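Local coordinates for N-acetylneuraminic acid outer membrane channel protein NanC (Escherichia coli, PDB 2WJR) that forms a monomeric, weakly anion-selective outer membrane channel that lets the sialic acid N-acetylneuraminic acid enter the bacterium, at residues A[179-190]-A[202-213]. The protein carries 1 engineered substitution. Numbering follows the deposited sequence.
Sequences DITPYIEYDYLD and SENSYRIGVSFK
With chi1 at 63°, Tyr183 CG stands between the backbone N and the carbonyl carbon, which carries the ring across the strand pair onto Gly209, whose CA sits 3.8 Å from the ring centroid in a CH-pi contact. Glycine suits this place because any side chain would run into the ring. Replacing Tyr183 by an alanine would probably leave Gly209 without its aromatic cover and the Asp3 carboxylate without its hydroxyl partner. Farther along the same face, Glu185 extends fully (chi1 172°) beside Arg207, whose chain is straight from CG to NE. Arg207 NH1 donates to Glu185 OE1 over 3.0 Å, meeting it from above the carboxylate plane. Asp187 OD2 lies over the guanidinium face, 3.1 Å from Arg207 NH1, an attraction of charges alone, while its anti lone pair accepts Ser205 OG at 2.8 Å. Arginine's length and several N-H groups let it also salt-bridge Glu16 through NH2. On the other face, where branched apolar side chains fit closely, Ile180 CG2 packs on Val210 CG2 at 3.7 Å; nearer the extracellular end Tyr186 OH donates to Asn204 OD1 at 2.8 Å. Mainly apolar and aromatic side chains on one face, mostly polar and charged ones on the other, characterise neighbouring antiparallel transmembrane strands in a porin beta-barrel, here of the KdgM family.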
ATOM      1  N   ASP A 179      13.916 -11.264 -14.711  1.00 35.89           N
ATOM      2  CA  ASP A 179      14.310 -10.316 -13.673  1.00 36.18           C
ATOM      3  C   ASP A 179      14.046  -8.825 -13.998  1.00 34.28           C
ATOM      4  O   ASP A 179      14.524  -7.962 -13.281  1.00 34.24           O
ATOM      5  CB  ASP A 179      15.778 -10.548 -13.258  1.00 37.14           C
ATOM      6  CG  ASP A 179      16.733 -10.498 -14.421  1.00 40.38           C
ATOM      7  OD1 ASP A 179      17.566 -11.429 -14.543  1.00 45.21           O
ATOM      8  OD2 ASP A 179      16.648  -9.533 -15.206  1.00 44.50           O
ATOM      9  N   ILE A 180      13.283  -8.539 -15.058  1.00 32.68           N
ATOM     10  CA  ILE A 180      12.801  -7.169 -15.355  1.00 31.57           C
ATOM     11  C   ILE A 180      11.301  -7.207 -15.668  1.00 30.10           C
ATOM     12  O   ILE A 180      10.870  -7.827 -16.640  1.00 28.52           O
ATOM     13  CB  ILE A 180      13.517  -6.490 -16.553  1.00 31.80           C
ATOM     14  CG1 ILE A 180      15.042  -6.519 -16.390  1.00 32.95           C
ATOM     15  CG2 ILE A 180      13.052  -5.042 -16.709  1.00 31.30           C
ATOM     16  CD1 ILE A 180      15.776  -5.895 -17.597  1.00 33.85           C
ATOM     17  N   THR A 181      10.514  -6.537 -14.827  1.00 29.00           N
ATOM     18  CA  THR A 181       9.074  -6.588 -14.946  1.00 28.25           C
ATOM     19  C   THR A 181       8.493  -5.181 -14.965  1.00 27.31           C
ATOM     20  O   THR A 181       8.174  -4.644 -13.919  1.00 26.41           O
ATOM     21  CB  THR A 181       8.450  -7.409 -13.787  1.00 28.72           C
ATOM     22  OG1 THR A 181       9.037  -8.715 -13.761  1.00 30.69           O
ATOM     23  CG2 THR A 181       6.944  -7.546 -13.961  1.00 26.99           C
ATOM     24  N   PRO A 182       8.374  -4.576 -16.162  1.00 27.17           N
ATOM     25  CA  PRO A 182       7.640  -3.311 -16.263  1.00 26.82           C
ATOM     26  C   PRO A 182       6.174  -3.518 -15.908  1.00 25.74           C
ATOM     27  O   PRO A 182       5.637  -4.601 -16.111  1.00 26.30           O
ATOM     28  CB  PRO A 182       7.776  -2.933 -17.746  1.00 26.90           C
ATOM     29  CG  PRO A 182       8.923  -3.758 -18.255  1.00 28.03           C
ATOM     30  CD  PRO A 182       8.829  -5.033 -17.492  1.00 27.64           C
ATOM     31  N   TYR A 183       5.537  -2.489 -15.359  1.00 25.70           N
ATOM     32  CA  TYR A 183       4.105  -2.566 -15.080  1.00 24.38           C
ATOM     33  C   TYR A 183       3.402  -1.235 -15.228  1.00 23.97           C
ATOM     34  O   TYR A 183       4.017  -0.170 -15.156  1.00 23.89           O
ATOM     35  CB  TYR A 183       3.846  -3.122 -13.675  1.00 24.30           C
ATOM     36  CG  TYR A 183       4.371  -2.296 -12.536  1.00 24.01           C
ATOM     37  CD1 TYR A 183       5.659  -2.496 -12.039  1.00 24.06           C
ATOM     38  CD2 TYR A 183       3.574  -1.335 -11.916  1.00 24.18           C
ATOM     39  CE1 TYR A 183       6.140  -1.744 -10.966  1.00 25.00           C
ATOM     40  CE2 TYR A 183       4.042  -0.590 -10.844  1.00 24.55           C
ATOM     41  CZ  TYR A 183       5.319  -0.797 -10.367  1.00 23.35           C
ATOM     42  OH  TYR A 183       5.797  -0.065  -9.306  1.00 25.38           O
ATOM     43  N   ILE A 184       2.106  -1.316 -15.456  1.00 23.96           N
ATOM     44  CA  ILE A 184       1.246  -0.141 -15.412  1.00 24.18           C
ATOM     45  C   ILE A 184       0.180  -0.387 -14.362  1.00 23.36           C
ATOM     46  O   ILE A 184      -0.123  -1.530 -14.038  1.00 23.49           O
ATOM     47  CB  ILE A 184       0.618   0.163 -16.784  1.00 24.36           C
ATOM     48  CG1 ILE A 184      -0.243  -0.992 -17.266  1.00 25.39           C
ATOM     49  CG2 ILE A 184       1.720   0.475 -17.768  1.00 25.33           C
ATOM     50  CD1 ILE A 184      -1.039  -0.663 -18.515  1.00 30.47           C
ATOM     51  N   GLU A 185      -0.377   0.690 -13.840  1.00 22.82           N
ATOM     52  CA  GLU A 185      -1.260   0.602 -12.697  1.00 22.97           C
ATOM     53  C   GLU A 185      -2.278   1.719 -12.732  1.00 22.23           C
ATOM     54  O   GLU A 185      -1.950   2.855 -13.052  1.00 22.59           O
ATOM     55  CB  GLU A 185      -0.429   0.657 -11.403  1.00 23.06           C
ATOM     56  CG  GLU A 185      -1.224   0.768 -10.112  1.00 22.60           C
ATOM     57  CD  GLU A 185      -0.349   0.770  -8.870  1.00 24.49           C
ATOM     58  OE1 GLU A 185      -0.887   0.976  -7.752  1.00 23.22           O
ATOM     59  OE2 GLU A 185       0.864   0.557  -9.007  1.00 23.84           O
ATOM     60  N   TYR A 186      -3.518   1.374 -12.423  1.00 22.06           N
ATOM     61  CA  TYR A 186      -4.551   2.361 -12.187  1.00 21.71           C
ATOM     62  C   TYR A 186      -5.085   2.164 -10.765  1.00 21.28           C
ATOM     63  O   TYR A 186      -5.402   1.040 -10.361  1.00 20.58           O
ATOM     64  CB  TYR A 186      -5.689   2.258 -13.221  1.00 22.01           C
ATOM     65  CG  TYR A 186      -6.911   3.027 -12.755  1.00 22.82           C
ATOM     66  CD1 TYR A 186      -6.983   4.410 -12.906  1.00 24.94           C
ATOM     67  CD2 TYR A 186      -7.966   2.381 -12.113  1.00 23.14           C
ATOM     68  CE1 TYR A 186      -8.076   5.129 -12.437  1.00 26.00           C
ATOM     69  CE2 TYR A 186      -9.059   3.090 -11.643  1.00 24.53           C
ATOM     70  CZ  TYR A 186      -9.108   4.464 -11.812  1.00 25.62           C
ATOM     71  OH  TYR A 186     -10.196   5.163 -11.338  1.00 26.34           O
ATOM     72  N   ASP A 187      -5.166   3.253 -10.004  1.00 20.69           N
ATOM     73  CA  ASP A 187      -5.803   3.211  -8.695  1.00 20.90           C
ATOM     74  C   ASP A 187      -6.932   4.225  -8.646  1.00 21.42           C
ATOM     75  O   ASP A 187      -6.855   5.294  -9.269  1.00 22.14           O
ATOM     76  CB  ASP A 187      -4.819   3.529  -7.567  1.00 20.89           C
ATOM     77  CG  ASP A 187      -3.453   3.011  -7.839  1.00 22.14           C
ATOM     78  OD1 ASP A 187      -3.272   1.780  -7.799  1.00 21.27           O
ATOM     79  OD2 ASP A 187      -2.554   3.834  -8.114  1.00 23.42           O
ATOM     80  N   TYR A 188      -7.982   3.852  -7.930  1.00 22.01           N
ATOM     81  CA  TYR A 188      -8.993   4.799  -7.511  1.00 22.38           C
ATOM     82  C   TYR A 188      -8.905   4.920  -5.992  1.00 22.21           C
ATOM     83  O   TYR A 188      -9.113   3.935  -5.242  1.00 22.41           O
ATOM     84  CB  TYR A 188     -10.384   4.380  -7.961  1.00 22.73           C
ATOM     85  CG  TYR A 188     -11.395   5.429  -7.543  1.00 24.10           C
ATOM     86  CD1 TYR A 188     -12.390   5.136  -6.621  1.00 24.52           C
ATOM     87  CD2 TYR A 188     -11.291   6.736  -8.020  1.00 26.42           C
ATOM     88  CE1 TYR A 188     -13.303   6.104  -6.215  1.00 26.37           C
ATOM     89  CE2 TYR A 188     -12.189   7.716  -7.618  1.00 27.04           C
ATOM     90  CZ  TYR A 188     -13.185   7.391  -6.708  1.00 28.22           C
ATOM     91  OH  TYR A 188     -14.064   8.361  -6.298  1.00 34.23           O
ATOM     92  N   LEU A 189      -8.563   6.122  -5.529  1.00 21.52           N
ATOM     93  CA  LEU A 189      -8.305   6.337  -4.112  1.00 21.55           C
ATOM     94  C   LEU A 189      -9.453   7.076  -3.391  1.00 21.96           C
ATOM     95  O   LEU A 189      -9.230   7.797  -2.417  1.00 22.25           O
ATOM     96  CB  LEU A 189      -6.983   7.070  -3.967  1.00 21.39           C
ATOM     97  CG  LEU A 189      -5.811   6.369  -4.660  1.00 22.10           C
ATOM     98  CD1 LEU A 189      -4.548   7.196  -4.458  1.00 23.08           C
ATOM     99  CD2 LEU A 189      -5.606   4.927  -4.134  1.00 20.28           C
ATOM    100  N   ASP A 190     -10.677   6.842  -3.858  1.00 22.86           N
ATOM    101  CA  ASP A 190     -11.886   7.412  -3.258  1.00 23.23           C
ATOM    102  C   ASP A 190     -11.835   8.941  -3.503  1.00 23.29           C
ATOM    103  O   ASP A 190     -11.000   9.428  -4.252  1.00 22.22           O
ATOM    104  CB  ASP A 190     -11.920   7.052  -1.758  1.00 23.49           C
ATOM    105  CG  ASP A 190     -13.325   7.023  -1.172  1.00 26.02           C
ATOM    106  OD1 ASP A 190     -14.072   8.036  -1.307  1.00 27.92           O
ATOM    107  OD2 ASP A 190     -13.658   6.009  -0.517  1.00 27.46           O
ATOM    108  N   SER A 202     -12.292  13.584  -6.506  1.00 27.87           N
ATOM    109  CA  SER A 202     -12.055  12.251  -7.066  1.00 27.90           C
ATOM    110  C   SER A 202     -10.548  12.053  -7.311  1.00 27.72           C
ATOM    111  O   SER A 202      -9.902  12.879  -7.964  1.00 27.06           O
ATOM    112  CB  SER A 202     -12.840  12.103  -8.366  1.00 27.96           C
ATOM    113  OG  SER A 202     -12.905  10.751  -8.771  1.00 29.57           O
ATOM    114  N   GLU A 203      -9.995  10.956  -6.794  1.00 26.40           N
ATOM    115  CA  GLU A 203      -8.557  10.745  -6.865  1.00 26.10           C
ATOM    116  C   GLU A 203      -8.252   9.511  -7.694  1.00 26.32           C
ATOM    117  O   GLU A 203      -8.104   8.397  -7.159  1.00 25.97           O
ATOM    118  CB  GLU A 203      -7.971  10.632  -5.447  1.00 25.69           C
ATOM    119  CG  GLU A 203      -6.435  10.604  -5.369  1.00 25.61           C
ATOM    120  CD  GLU A 203      -5.815  11.980  -5.504  1.00 25.02           C
ATOM    121  OE1 GLU A 203      -4.857  12.274  -4.770  1.00 26.98           O
ATOM    122  OE2 GLU A 203      -6.282  12.768  -6.340  1.00 24.67           O
ATOM    123  N   ASN A 204      -8.211   9.707  -9.007  1.00 26.36           N
ATOM    124  CA  ASN A 204      -7.653   8.714  -9.922  1.00 26.83           C
ATOM    125  C   ASN A 204      -6.130   8.783  -9.850  1.00 26.30           C
ATOM    126  O   ASN A 204      -5.551   9.852  -9.672  1.00 27.08           O
ATOM    127  CB  ASN A 204      -8.111   8.981 -11.357  1.00 27.14           C
ATOM    128  CG  ASN A 204      -9.593   8.927 -11.500  1.00 29.18           C
ATOM    129  OD1 ASN A 204     -10.221   7.915 -11.191  1.00 27.56           O
ATOM    130  ND2 ASN A 204     -10.184  10.028 -11.976  1.00 31.41           N
ATOM    131  N   SER A 205      -5.486   7.632  -9.952  1.00 25.70           N
ATOM    132  CA  SER A 205      -4.052   7.541  -9.831  1.00 24.36           C
ATOM    133  C   SER A 205      -3.602   6.670 -10.990  1.00 24.33           C
ATOM    134  O   SER A 205      -4.147   5.592 -11.221  1.00 21.86           O
ATOM    135  CB  SER A 205      -3.651   6.951  -8.472  1.00 25.00           C
ATOM    136  OG  SER A 205      -2.263   6.628  -8.404  1.00 26.27           O
ATOM    137  N   TYR A 206      -2.647   7.195 -11.747  1.00 23.98           N
ATOM    138  CA  TYR A 206      -2.101   6.525 -12.910  1.00 25.24           C
ATOM    139  C   TYR A 206      -0.625   6.354 -12.694  1.00 25.05           C
ATOM    140  O   TYR A 206       0.093   7.312 -12.466  1.00 25.46           O
ATOM    141  CB  TYR A 206      -2.339   7.353 -14.172  1.00 25.56           C
ATOM    142  CG  TYR A 206      -3.773   7.730 -14.330  1.00 24.97           C
ATOM    143  CD1 TYR A 206      -4.269   8.892 -13.749  1.00 24.93           C
ATOM    144  CD2 TYR A 206      -4.645   6.917 -15.039  1.00 27.38           C
ATOM    145  CE1 TYR A 206      -5.588   9.235 -13.877  1.00 26.49           C
ATOM    146  CE2 TYR A 206      -5.995   7.254 -15.171  1.00 27.24           C
ATOM    147  CZ  TYR A 206      -6.450   8.405 -14.594  1.00 26.19           C
ATOM    148  OH  TYR A 206      -7.772   8.722 -14.737  1.00 28.72           O
ATOM    149  N   ARG A 207      -0.169   5.116 -12.792  1.00 25.66           N
ATOM    150  CA  ARG A 207       1.180   4.789 -12.396  1.00 25.27           C
ATOM    151  C   ARG A 207       1.858   3.900 -13.406  1.00 25.30           C
ATOM    152  O   ARG A 207       1.233   3.052 -14.032  1.00 24.06           O
ATOM    153  CB  ARG A 207       1.165   4.067 -11.050  1.00 25.15           C
ATOM    154  CG  ARG A 207       0.968   4.958  -9.889  1.00 25.40           C
ATOM    155  CD  ARG A 207       0.537   4.175  -8.649  1.00 24.49           C
ATOM    156  NE  ARG A 207       0.257   5.064  -7.520  1.00 25.03           N
ATOM    157  CZ  ARG A 207      -0.103   4.645  -6.302  1.00 25.66           C
ATOM    158  NH1 ARG A 207      -0.262   3.350  -6.054  1.00 23.61           N
ATOM    159  NH2 ARG A 207      -0.331   5.519  -5.338  1.00 25.98           N
ATOM    160  N   ILE A 208       3.160   4.095 -13.516  1.00 25.71           N
ATOM    161  CA  ILE A 208       3.998   3.231 -14.329  1.00 26.26           C
ATOM    162  C   ILE A 208       5.262   2.938 -13.549  1.00 25.62           C
ATOM    163  O   ILE A 208       5.800   3.803 -12.853  1.00 24.92           O
ATOM    164  CB  ILE A 208       4.332   3.871 -15.688  1.00 27.00           C
ATOM    165  CG1 ILE A 208       5.113   2.881 -16.572  1.00 27.73           C
ATOM    166  CG2 ILE A 208       5.113   5.160 -15.470  1.00 28.76           C
ATOM    167  CD1 ILE A 208       4.699   2.907 -18.054  1.00 29.96           C
ATOM    168  N   GLY A 209       5.722   1.694 -13.651  1.00 25.63           N
ATOM    169  CA  GLY A 209       6.901   1.282 -12.919  1.00 25.39           C
ATOM    170  C   GLY A 209       7.571   0.056 -13.497  1.00 24.70           C
ATOM    171  O   GLY A 209       7.135  -0.513 -14.494  1.00 24.17           O
ATOM    172  N   VAL A 210       8.651  -0.342 -12.838  1.00 25.04           N
ATOM    173  CA  VAL A 210       9.384  -1.544 -13.226  1.00 24.93           C
ATOM    174  C   VAL A 210      10.070  -2.116 -12.003  1.00 24.98           C
ATOM    175  O   VAL A 210      10.596  -1.391 -11.162  1.00 25.75           O
ATOM    176  CB  VAL A 210      10.411  -1.258 -14.363  1.00 25.16           C
ATOM    177  CG1 VAL A 210      11.288  -0.102 -13.992  1.00 23.54           C
ATOM    178  CG2 VAL A 210      11.238  -2.504 -14.700  1.00 25.39           C
ATOM    179  N   SER A 211      10.037  -3.435 -11.911  1.00 25.96           N
ATOM    180  CA  SER A 211      10.680  -4.140 -10.831  1.00 26.81           C
ATOM    181  C   SER A 211      11.830  -4.958 -11.409  1.00 27.62           C
ATOM    182  O   SER A 211      11.658  -5.629 -12.415  1.00 27.44           O
ATOM    183  CB  SER A 211       9.695  -5.084 -10.142  1.00 26.72           C
ATOM    184  OG  SER A 211      10.338  -5.743  -9.075  1.00 27.85           O
ATOM    185  N   PHE A 212      12.971  -4.905 -10.732  1.00 29.54           N
ATOM    186  CA  PHE A 212      14.188  -5.615 -11.122  1.00 31.13           C
ATOM    187  C   PHE A 212      14.581  -6.645 -10.075  1.00 32.64           C
ATOM    188  O   PHE A 212      14.832  -6.277  -8.927  1.00 32.50           O
ATOM    189  CB  PHE A 212      15.336  -4.635 -11.234  1.00 31.21           C
ATOM    190  CG  PHE A 212      15.121  -3.549 -12.242  1.00 31.68           C
ATOM    191  CD1 PHE A 212      14.713  -2.283 -11.847  1.00 32.78           C
ATOM    192  CD2 PHE A 212      15.373  -3.782 -13.585  1.00 32.84           C
ATOM    193  CE1 PHE A 212      14.545  -1.260 -12.785  1.00 34.38           C
ATOM    194  CE2 PHE A 212      15.221  -2.766 -14.532  1.00 33.46           C
ATOM    195  CZ  PHE A 212      14.800  -1.507 -14.134  1.00 34.00           C
ATOM    196  N   LYS A 213      14.634  -7.918 -10.472  1.00 34.24           N
ATOM    197  CA  LYS A 213      15.144  -8.991  -9.600  1.00 35.81           C
ATOM    198  C   LYS A 213      16.649  -9.075  -9.704  1.00 36.88           C
ATOM    199  O   LYS A 213      17.237  -8.575 -10.664  1.00 37.56           O
ATOM    200  CB  LYS A 213      14.591 -10.350 -10.003  1.00 36.07           C
ATOM    201  CG  LYS A 213      13.109 -10.508  -9.929  1.00 37.38           C
ATOM    202  CD  LYS A 213      12.734 -11.942 -10.285  1.00 38.41           C
ATOM    203  CE  LYS A 213      11.250 -12.072 -10.549  1.00 40.65           C
ATOM    204  NZ  LYS A 213      10.457 -11.629  -9.363  1.00 42.20           N
TER
HETATM  205  O   HOH W   1      17.380  -7.109 -12.932  1.00 42.68           O
HETATM  206  O   HOH W   2      11.401  -8.565 -12.152  1.00 30.50           O